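Local coordinates for protein yciO (Escherichia coli, PDB 1K7J) that is of uncertain function but may bind double-stranded RNA, at residues 27-32 / 51-56; 34-39 / 94-99; 126-131 / 170-175. One frame throughout, in Å; residues are numbered along the deposited sequence.

Interaction 1: 27-32 / 51-56; sequences GGVIVY and ERICRI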
loop_
_atom_site.group_PDB
_atom_site.type_symbol
_atom_site.label_atom_id
_atom_site.label_comp_id
_atom_site.label_asym_id
_atom_site.label_seq_id
_atom_site.Cartn_x
_atom_site.Cartn_y
_atom_site.Cartn_z
ATOM N N GLY A 27 9.203 10.431 9.657
ATOM C CA GLY A 27 8.130 9.836 10.438
ATOM C C GLY A 27 6.732 10.344 10.142
ATOM O O GLY A 27 5.813 10.142 10.940
ATOM N N GLY A 28 6.556 10.993 8.998
ATOM C CA GLY A 28 5.246 11.513 8.651
ATOM C C GLY A 28 4.317 10.494 8.019
ATOM O O GLY A 28 4.754 9.450 7.524
ATOM N N VAL A 29 3.025 10.794 8.051
ATOM C CA VAL A 29 2.011 9.931 7.457
ATOM C C VAL A 29 1.526 10.650 6.207
ATOM O O VAL A 29 1.144 11.822 6.264
ATOM C CB VAL A 29 0.820 9.717 8.412
ATOM C CG1 VAL A 29 -0.323 9.039 7.675
ATOM C CG2 VAL A 29 1.255 8.871 9.598
ATOM N N ILE A 30 1.543 9.956 5.075
ATOM C CA ILE A 30 1.112 10.574 3.831
ATOM C C ILE A 30 0.014 9.801 3.123
ATOM O O ILE A 30 -0.218 8.623 3.395
ATOM C CB ILE A 30 2.288 10.723 2.833
ATOM C CG1 ILE A 30 2.646 9.358 2.230
ATOM C CG2 ILE A 30 3.504 11.314 3.542
ATOM C CD1 ILE A 30 3.678 9.435 1.118
ATOM N N VAL A 31 -0.672 10.496 2.224
ATOM C CA VAL A 31 -1.709 9.895 1.405
ATOM C C VAL A 31 -1.134 10.009 0.002
ATOM O O VAL A 31 -0.718 11.090 -0.421
ATOM C CB VAL A 31 -3.039 10.674 1.479
ATOM C CG1 VAL A 31 -4.009 10.151 0.419
ATOM C CG2 VAL A 31 -3.652 10.520 2.865
ATOM N N TYR A 32 -1.077 8.893 -0.711
ATOM C CA TYR A 32 -0.533 8.912 -2.060
ATOM C C TYR A 32 -1.349 8.045 -3.005
ATOM O O TYR A 32 -2.005 7.095 -2.589
ATOM C CB TYR A 32 0.929 8.453 -2.057
ATOM C CG TYR A 32 1.157 7.020 -1.632
ATOM C CD1 TYR A 32 1.101 6.646 -0.288
ATOM C CD2 TYR A 32 1.470 6.042 -2.574
ATOM C CE1 TYR A 32 1.356 5.324 0.105
ATOM C CE2 TYR A 32 1.726 4.727 -2.193
ATOM C CZ TYR A 32 1.671 4.375 -0.855
ATOM O OH TYR A 32 1.961 3.078 -0.480
ATOM N N GLU A 51 0.535 3.542 14.112
ATOM C CA GLU A 51 -0.653 3.713 14.935
ATOM C C GLU A 51 -1.626 4.716 14.321
ATOM O O GLU A 51 -2.836 4.491 14.303
ATOM C CB GLU A 51 -0.247 4.161 16.339
ATOM C CG GLU A 51 -1.393 4.182 17.336
ATOM C CD GLU A 51 -2.171 2.878 17.358
ATOM O OE1 GLU A 51 -1.537 1.801 17.323
ATOM O OE2 GLU A 51 -3.420 2.931 17.419
ATOM N N ARG A 52 -1.093 5.824 13.813
ATOM C CA ARG A 52 -1.925 6.845 13.191
ATOM C C ARG A 52 -2.673 6.286 11.987
ATOM O O ARG A 52 -3.848 6.586 11.782
ATOM C CB ARG A 52 -1.065 8.036 12.761
ATOM C CG ARG A 52 -0.534 8.858 13.925
ATOM C CD ARG A 52 0.414 9.938 13.441
ATOM N NE ARG A 52 -0.245 10.892 12.553
ATOM C CZ ARG A 52 0.406 11.759 11.783
ATOM N NH1 ARG A 52 1.732 11.789 11.792
ATOM N NH2 ARG A 52 -0.269 12.595 11.005
ATOM N N ILE A 53 -1.986 5.474 11.188
ATOM C CA ILE A 53 -2.609 4.875 10.015
ATOM C C ILE A 53 -3.695 3.885 10.437
ATOM O O ILE A 53 -4.776 3.859 9.851
ATOM C CB ILE A 53 -1.557 4.160 9.136
ATOM C CG1 ILE A 53 -0.698 5.206 8.414
ATOM C CG2 ILE A 53 -2.242 3.234 8.139
ATOM C CD1 ILE A 53 0.404 4.620 7.555
ATOM N N CYS A 54 -3.408 3.080 11.458
ATOM C CA CYS A 54 -4.371 2.100 11.959
ATOM C C CYS A 54 -5.702 2.763 12.282
ATOM O O CYS A 54 -6.767 2.254 11.929
ATOM C CB CYS A 54 -3.844 1.429 13.231
ATOM S SG CYS A 54 -2.396 0.393 13.003
ATOM N N ARG A 55 -5.633 3.901 12.962
ATOM C CA ARG A 55 -6.827 4.635 13.355
ATOM C C ARG A 55 -7.568 5.235 12.174
ATOM O O ARG A 55 -8.799 5.217 12.133
ATOM C CB ARG A 55 -6.459 5.736 14.346
ATOM C CG ARG A 55 -5.919 5.199 15.653
ATOM C CD ARG A 55 -5.624 6.324 16.609
ATOM N NE ARG A 55 -5.100 5.838 17.880
ATOM C CZ ARG A 55 -4.916 6.609 18.947
ATOM N NH1 ARG A 55 -5.218 7.901 18.889
ATOM N NH2 ARG A 55 -4.434 6.090 20.065
ATOM N N ILE A 56 -6.826 5.780 11.219
ATOM C CA ILE A 56 -7.458 6.366 10.049
ATOM C C ILE A 56 -8.102 5.268 9.205
ATOM O O ILE A 56 -9.208 5.442 8.691
ATOM C CB ILE A 56 -6.438 7.140 9.189
ATOM C CG1 ILE A 56 -5.905 8.343 9.973
ATOM C CG2 ILE A 56 -7.095 7.598 7.898
ATOM C CD1 ILE A 56 -4.796 9.107 9.261
HETATM O O HOH W 1 3.849 10.122 12.970
#

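Interaction 2: 34-39 / 94-99; sequences TDSGYA and PGNYTF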
loop_
_atom_site.group_PDB
_atom_site.type_symbol
_atom_site.label_atom_id
_atom_site.label_comp_id
_atom_site.label_asym_id
_atom_site.label_seq_id
_atom_site.Cartn_x
_atom_site.Cartn_y
_atom_site.Cartn_z
ATOM N N THR A 34 -2.247 5.282 -5.994
ATOM C CA THR A 34 -1.760 3.998 -6.492
ATOM C C THR A 34 -2.658 3.679 -7.683
ATOM O O THR A 34 -3.585 4.433 -7.985
ATOM C CB THR A 34 -1.890 2.838 -5.465
ATOM O OG1 THR A 34 -3.259 2.424 -5.368
ATOM C CG2 THR A 34 -1.382 3.270 -4.097
ATOM N N ASP A 35 -2.383 2.573 -8.359
ATOM C CA ASP A 35 -3.189 2.170 -9.506
ATOM C C ASP A 35 -4.595 1.758 -9.065
ATOM O O ASP A 35 -5.526 1.754 -9.870
ATOM C CB ASP A 35 -2.524 0.996 -10.216
ATOM C CG ASP A 35 -2.193 -0.130 -9.266
ATOM O OD1 ASP A 35 -1.128 -0.059 -8.619
ATOM O OD2 ASP A 35 -3.009 -1.069 -9.149
ATOM N N SER A 36 -4.742 1.406 -7.790
ATOM C CA SER A 36 -6.033 0.987 -7.249
ATOM C C SER A 36 -6.466 1.857 -6.071
ATOM O O SER A 36 -6.544 1.387 -4.934
ATOM C CB SER A 36 -5.969 -0.479 -6.810
ATOM O OG SER A 36 -5.622 -1.321 -7.897
ATOM N N GLY A 37 -6.743 3.126 -6.353
ATOM C CA GLY A 37 -7.180 4.050 -5.320
ATOM C C GLY A 37 -6.055 4.676 -4.518
ATOM O O GLY A 37 -4.882 4.327 -4.673
ATOM N N TYR A 38 -6.414 5.624 -3.658
ATOM C CA TYR A 38 -5.428 6.284 -2.813
ATOM C C TYR A 38 -5.058 5.377 -1.645
ATOM O O TYR A 38 -5.810 4.475 -1.284
ATOM C CB TYR A 38 -5.978 7.624 -2.315
ATOM C CG TYR A 38 -5.766 8.739 -3.317
ATOM C CD1 TYR A 38 -4.555 9.434 -3.363
ATOM C CD2 TYR A 38 -6.746 9.063 -4.255
ATOM C CE1 TYR A 38 -4.325 10.419 -4.319
ATOM C CE2 TYR A 38 -6.522 10.048 -5.223
ATOM C CZ TYR A 38 -5.307 10.720 -5.246
ATOM O OH TYR A 38 -5.070 11.688 -6.199
ATOM N N ALA A 39 -3.889 5.615 -1.063
ATOM C CA ALA A 39 -3.419 4.802 0.047
ATOM C C ALA A 39 -2.731 5.652 1.100
ATOM O O ALA A 39 -2.334 6.785 0.833
ATOM C CB ALA A 39 -2.441 3.738 -0.468
ATOM N N PRO A 94 2.939 -5.780 -12.262
ATOM C CA PRO A 94 2.569 -5.032 -11.059
ATOM C C PRO A 94 1.118 -4.556 -11.087
ATOM O O PRO A 94 0.417 -4.706 -12.092
ATOM C CB PRO A 94 3.538 -3.859 -11.090
ATOM C CG PRO A 94 3.551 -3.533 -12.564
ATOM C CD PRO A 94 3.639 -4.905 -13.223
ATOM N N GLY A 95 0.690 -3.986 -9.965
ATOM C CA GLY A 95 -0.647 -3.437 -9.834
ATOM C C GLY A 95 -1.812 -4.386 -9.636
ATOM O O GLY A 95 -1.689 -5.600 -9.811
ATOM N N ASN A 96 -2.933 -3.799 -9.220
ATOM C CA ASN A 96 -4.215 -4.480 -9.026
ATOM C C ASN A 96 -4.369 -5.553 -7.958
ATOM O O ASN A 96 -5.491 -5.992 -7.700
ATOM C CB ASN A 96 -4.681 -5.075 -10.360
ATOM C CG ASN A 96 -4.680 -4.060 -11.482
ATOM O OD1 ASN A 96 -4.799 -2.856 -11.245
ATOM N ND2 ASN A 96 -4.561 -4.540 -12.713
ATOM N N TYR A 97 -3.271 -5.964 -7.333
ATOM C CA TYR A 97 -3.327 -7.027 -6.332
ATOM C C TYR A 97 -2.556 -6.776 -5.047
ATOM O O TYR A 97 -1.557 -6.056 -5.026
ATOM C CB TYR A 97 -2.745 -8.322 -6.901
ATOM C CG TYR A 97 -3.451 -8.913 -8.090
ATOM C CD1 TYR A 97 -4.604 -9.680 -7.929
ATOM C CD2 TYR A 97 -2.930 -8.758 -9.374
ATOM C CE1 TYR A 97 -5.217 -10.292 -9.018
ATOM C CE2 TYR A 97 -3.533 -9.360 -10.470
ATOM C CZ TYR A 97 -4.673 -10.130 -10.284
ATOM O OH TYR A 97 -5.246 -10.760 -11.358
ATOM N N THR A 98 -3.034 -7.411 -3.984
ATOM C CA THR A 98 -2.375 -7.403 -2.686
ATOM C C THR A 98 -2.285 -8.895 -2.383
ATOM O O THR A 98 -3.293 -9.605 -2.422
ATOM C CB THR A 98 -3.207 -6.724 -1.594
ATOM O OG1 THR A 98 -3.339 -5.333 -1.895
ATOM C CG2 THR A 98 -2.520 -6.878 -0.238
ATOM N N PHE A 99 -1.081 -9.377 -2.106
ATOM C CA PHE A 99 -0.890 -10.793 -1.828
ATOM C C PHE A 99 -0.552 -11.007 -0.364
ATOM O O PHE A 99 0.402 -10.423 0.144
ATOM C CB PHE A 99 0.237 -11.343 -2.706
ATOM C CG PHE A 99 -0.010 -11.184 -4.182
ATOM C CD1 PHE A 99 -0.990 -11.938 -4.819
ATOM C CD2 PHE A 99 0.735 -10.274 -4.934
ATOM C CE1 PHE A 99 -1.228 -11.793 -6.187
ATOM C CE2 PHE A 99 0.505 -10.123 -6.303
ATOM C CZ PHE A 99 -0.481 -10.886 -6.929
#

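Interaction 3: 126-131 / 170-175; sequences NPIAQA and LIIHGG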
loop_
_atom_site.group_PDB
_atom_site.type_symbol
_atom_site.label_atom_id
_atom_site.label_comp_id
_atom_site.label_asym_id
_atom_site.label_seq_id
_atom_site.Cartn_x
_atom_site.Cartn_y
_atom_site.Cartn_z
ATOM N N ASN A 126 1.507 2.502 -10.902
ATOM C CA ASN A 126 1.502 3.905 -11.318
ATOM C C ASN A 126 2.814 4.639 -11.065
ATOM O O ASN A 126 3.525 4.363 -10.095
ATOM C CB ASN A 126 0.358 4.647 -10.629
ATOM C CG ASN A 126 0.504 4.658 -9.130
ATOM O OD1 ASN A 126 0.562 3.604 -8.494
ATOM N ND2 ASN A 126 0.564 5.853 -8.549
ATOM N N PRO A 127 3.142 5.604 -11.936
ATOM C CA PRO A 127 4.373 6.388 -11.824
ATOM C C PRO A 127 4.653 7.065 -10.487
ATOM O O PRO A 127 5.782 7.015 -9.998
ATOM C CB PRO A 127 4.241 7.394 -12.964
ATOM C CG PRO A 127 3.516 6.600 -14.008
ATOM C CD PRO A 127 2.428 5.942 -13.182
ATOM N N ILE A 128 3.649 7.697 -9.887
ATOM C CA ILE A 128 3.895 8.377 -8.619
ATOM C C ILE A 128 4.308 7.414 -7.510
ATOM O O ILE A 128 5.300 7.650 -6.821
ATOM C CB ILE A 128 2.666 9.210 -8.175
ATOM C CG1 ILE A 128 2.520 10.431 -9.092
ATOM C CG2 ILE A 128 2.829 9.674 -6.729
ATOM C CD1 ILE A 128 1.277 11.274 -8.821
ATOM N N ALA A 129 3.567 6.322 -7.344
ATOM C CA ALA A 129 3.898 5.357 -6.301
ATOM C C ALA A 129 5.268 4.740 -6.567
ATOM O O ALA A 129 6.073 4.583 -5.648
ATOM C CB ALA A 129 2.829 4.271 -6.225
ATOM N N GLN A 130 5.543 4.397 -7.822
ATOM C CA GLN A 130 6.836 3.818 -8.155
ATOM C C GLN A 130 7.968 4.803 -7.868
ATOM O O GLN A 130 9.020 4.415 -7.360
ATOM C CB GLN A 130 6.868 3.391 -9.622
ATOM C CG GLN A 130 6.290 2.000 -9.862
ATOM C CD GLN A 130 7.139 0.912 -9.231
ATOM O OE1 GLN A 130 8.359 0.907 -9.377
ATOM N NE2 GLN A 130 6.496 -0.019 -8.537
ATOM N N ALA A 131 7.745 6.078 -8.174
ATOM C CA ALA A 131 8.760 7.099 -7.934
ATOM C C ALA A 131 9.027 7.250 -6.436
ATOM O O ALA A 131 10.175 7.384 -6.011
ATOM C CB ALA A 131 8.317 8.438 -8.533
ATOM N N LEU A 170 0.933 14.854 4.698
ATOM C CA LEU A 170 1.034 15.177 3.286
ATOM C C LEU A 170 -0.002 14.415 2.492
ATOM O O LEU A 170 -0.290 13.256 2.781
ATOM C CB LEU A 170 2.420 14.816 2.741
ATOM C CG LEU A 170 2.564 14.908 1.213
ATOM C CD1 LEU A 170 2.451 16.362 0.770
ATOM C CD2 LEU A 170 3.899 14.319 0.780
ATOM N N ILE A 171 -0.579 15.088 1.506
ATOM C CA ILE A 171 -1.537 14.467 0.614
ATOM C C ILE A 171 -1.016 14.774 -0.777
ATOM O O ILE A 171 -0.812 15.938 -1.127
ATOM C CB ILE A 171 -2.950 15.054 0.758
ATOM C CG1 ILE A 171 -3.523 14.694 2.132
ATOM C CG2 ILE A 171 -3.848 14.512 -0.357
ATOM C CD1 ILE A 171 -4.857 15.357 2.443
ATOM N N ILE A 172 -0.757 13.726 -1.549
ATOM C CA ILE A 172 -0.274 13.903 -2.907
ATOM C C ILE A 172 -1.446 13.768 -3.859
ATOM O O ILE A 172 -2.067 12.713 -3.943
ATOM C CB ILE A 172 0.787 12.842 -3.287
ATOM C CG1 ILE A 172 2.051 13.041 -2.448
ATOM C CG2 ILE A 172 1.117 12.942 -4.772
ATOM C CD1 ILE A 172 3.092 11.947 -2.641
ATOM N N HIS A 173 -1.758 14.856 -4.550
ATOM C CA HIS A 173 -2.830 14.872 -5.530
ATOM C C HIS A 173 -2.248 14.234 -6.787
ATOM O O HIS A 173 -1.348 14.796 -7.413
ATOM C CB HIS A 173 -3.243 16.322 -5.804
ATOM C CG HIS A 173 -4.318 16.477 -6.836
ATOM N ND1 HIS A 173 -4.231 15.924 -8.095
ATOM C CD2 HIS A 173 -5.478 17.177 -6.810
ATOM C CE1 HIS A 173 -5.290 16.279 -8.802
ATOM N NE2 HIS A 173 -6.061 17.040 -8.047
ATOM N N GLY A 174 -2.746 13.053 -7.140
ATOM C CA GLY A 174 -2.263 12.366 -8.323
ATOM C C GLY A 174 -3.399 12.094 -9.285
ATOM O O GLY A 174 -3.371 11.120 -10.037
ATOM N N GLY A 175 -4.407 12.959 -9.253
ATOM C CA GLY A 175 -5.548 12.799 -10.134
ATOM C C GLY A 175 -6.734 12.112 -9.487
ATOM O O GLY A 175 -6.709 11.765 -8.305
#

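Interaction 1: 27-32 / 51-56
V29 points at helix 47-57 and meets it with both of its methyls, one against R52 and the other against I53. CG2 of V29 lies over one face of the R52 guanidinium, shifted toward its rim, 3.7 Å from CZ of R52. The remaining methyl is the one set anti to the backbone N (chi1 169°), which carries it toward the neighbouring isoleucine; V29 CG1 touches I53 CG1 at 3.9 Å. I53 leaves the helix across the line of approach, and it is the outer part of its chain that turns in to make the touch.

A bend at chi3 (62°) brings the R52 guanidinium round so that one face meets the valine methyl. The same guanidinium takes a water in its own plane: this water accepts from NH1 of R52 at 2.9 Å and donates to O of G27 at 2.8 Å, joining the helix to the turn where helix 14-25 ends. The group is fixed further by D169, salt-bridged to NH1, and by the carbonyl of Q167, bonded to NH2. G27, with positive phi, is the C-prime residue of a Schellman motif.

While V29 faces helix 47-57, I30 points away from it and packs on I23 and V24. Strand 30-34 therefore has a helix against each face, the layered alpha/beta packing of the YrdC-like fold.

Interaction 2: 34-39 / 94-99
D35 reaches from the turn of 34-39 to the backbone of G95 and N96, and its carboxylate makes the tight part of the contact. Its CG sits between the backbone N and the carbonyl carbon (chi1 52°), the rotation from which the carboxylate meets N96. N of N96 donates to OD2 of D35 at 2.7 Å with an N-H...O angle of 164°, arriving on the syn side but tilted 32° from the carboxylate plane. OG of S36 donates to the same OD2 of D35 at 2.9 Å from the opposite face, so two donors grip this one oxygen. The other oxygen, OD1, accepts from the backbone N of S125. G95 is close too, its CA 3.4 Å from OD2 of D35; a side chain there would crowd the oxygen.

The turn is braced from within: T34 OG1 accepts from S36 N at 3.0 Å, an ST turn, and donates to O of G37 at 2.6 Å.

Packing is looser round the N96 side chain, which is partly exposed; its CB points away from the turn although its end comes back toward it. With an alanine in place of D35, the N-H groups of N96 and S125 and the hydroxyl of S36 would probably all lose their acceptor. One carboxylate thus ties its own turn to two other pieces of backbone, with the S36 hydroxyl as a third donor.

Interaction 3: 126-131 / 170-175
Helix-on-sheet packing brings the first turn of helix 127-136 against the end of strand 170-173, and the buried I128 is the residue that spans the gap. Its two branches take different partners. The short one, CG2, is anti to the backbone N and meets the strand's own isoleucine methyl to methyl, I128 CG2 lying 4.2 Å from I172 CG2, while the two isoleucines run antiparallel to one another as they pass. The long branch runs out extended (chi2 175°) to where the strand gives way to a turn, and there CD1 of I128 rests on CA of G174 at 3.7 Å. A side chain on G174 would run into that methyl, so the glycine leaves the isoleucine its place.

The strand lies between 3-6 and 30-34 in the mixed sheet of this YrdC-like fold, and helix 14-25 packs on the same face as helix 127-136. I172 accordingly touches A20 of that helix as well as P33, against which I128 also packs, and A131 leans on I17. H173 turns the other way, and its ring meets that of Y6.

N126 stands at the N-cap, and its backbone O starts the helical bonding by accepting from N of Q130 at 3.0 Å. Its side-chain ND2 donates to the carbonyl of P33, tying the start of the helix to strand 30-34. Beyond the strand, the hydroxyl of Y38 is bonded to both N of G174 and O of G175, so the turn that meets I128 CD1 is also bonded to strand 37-43.

In the fold
From the N terminus, the chain leaves helix 14-25, runs along strand 30-34, turns back into strand 37-43 and enters helix 47-57, where interaction 1 closes a short loop onto the strand's beginning. Interaction 2 starts inside that loop, at the turn between the two strands, and ends far beyond it at 94-99, so the two contacts cross; it ties the hairpin turn to the approach to strand 97-102. Interaction 3 follows in series, closing the start of helix 127-136 onto the end of strand 170-173. The sheet joins them all: strand 30-34 lies between 37-43 and 170-173, with backbone bonds from V31 to L170 and I172, and from Y32 to A39.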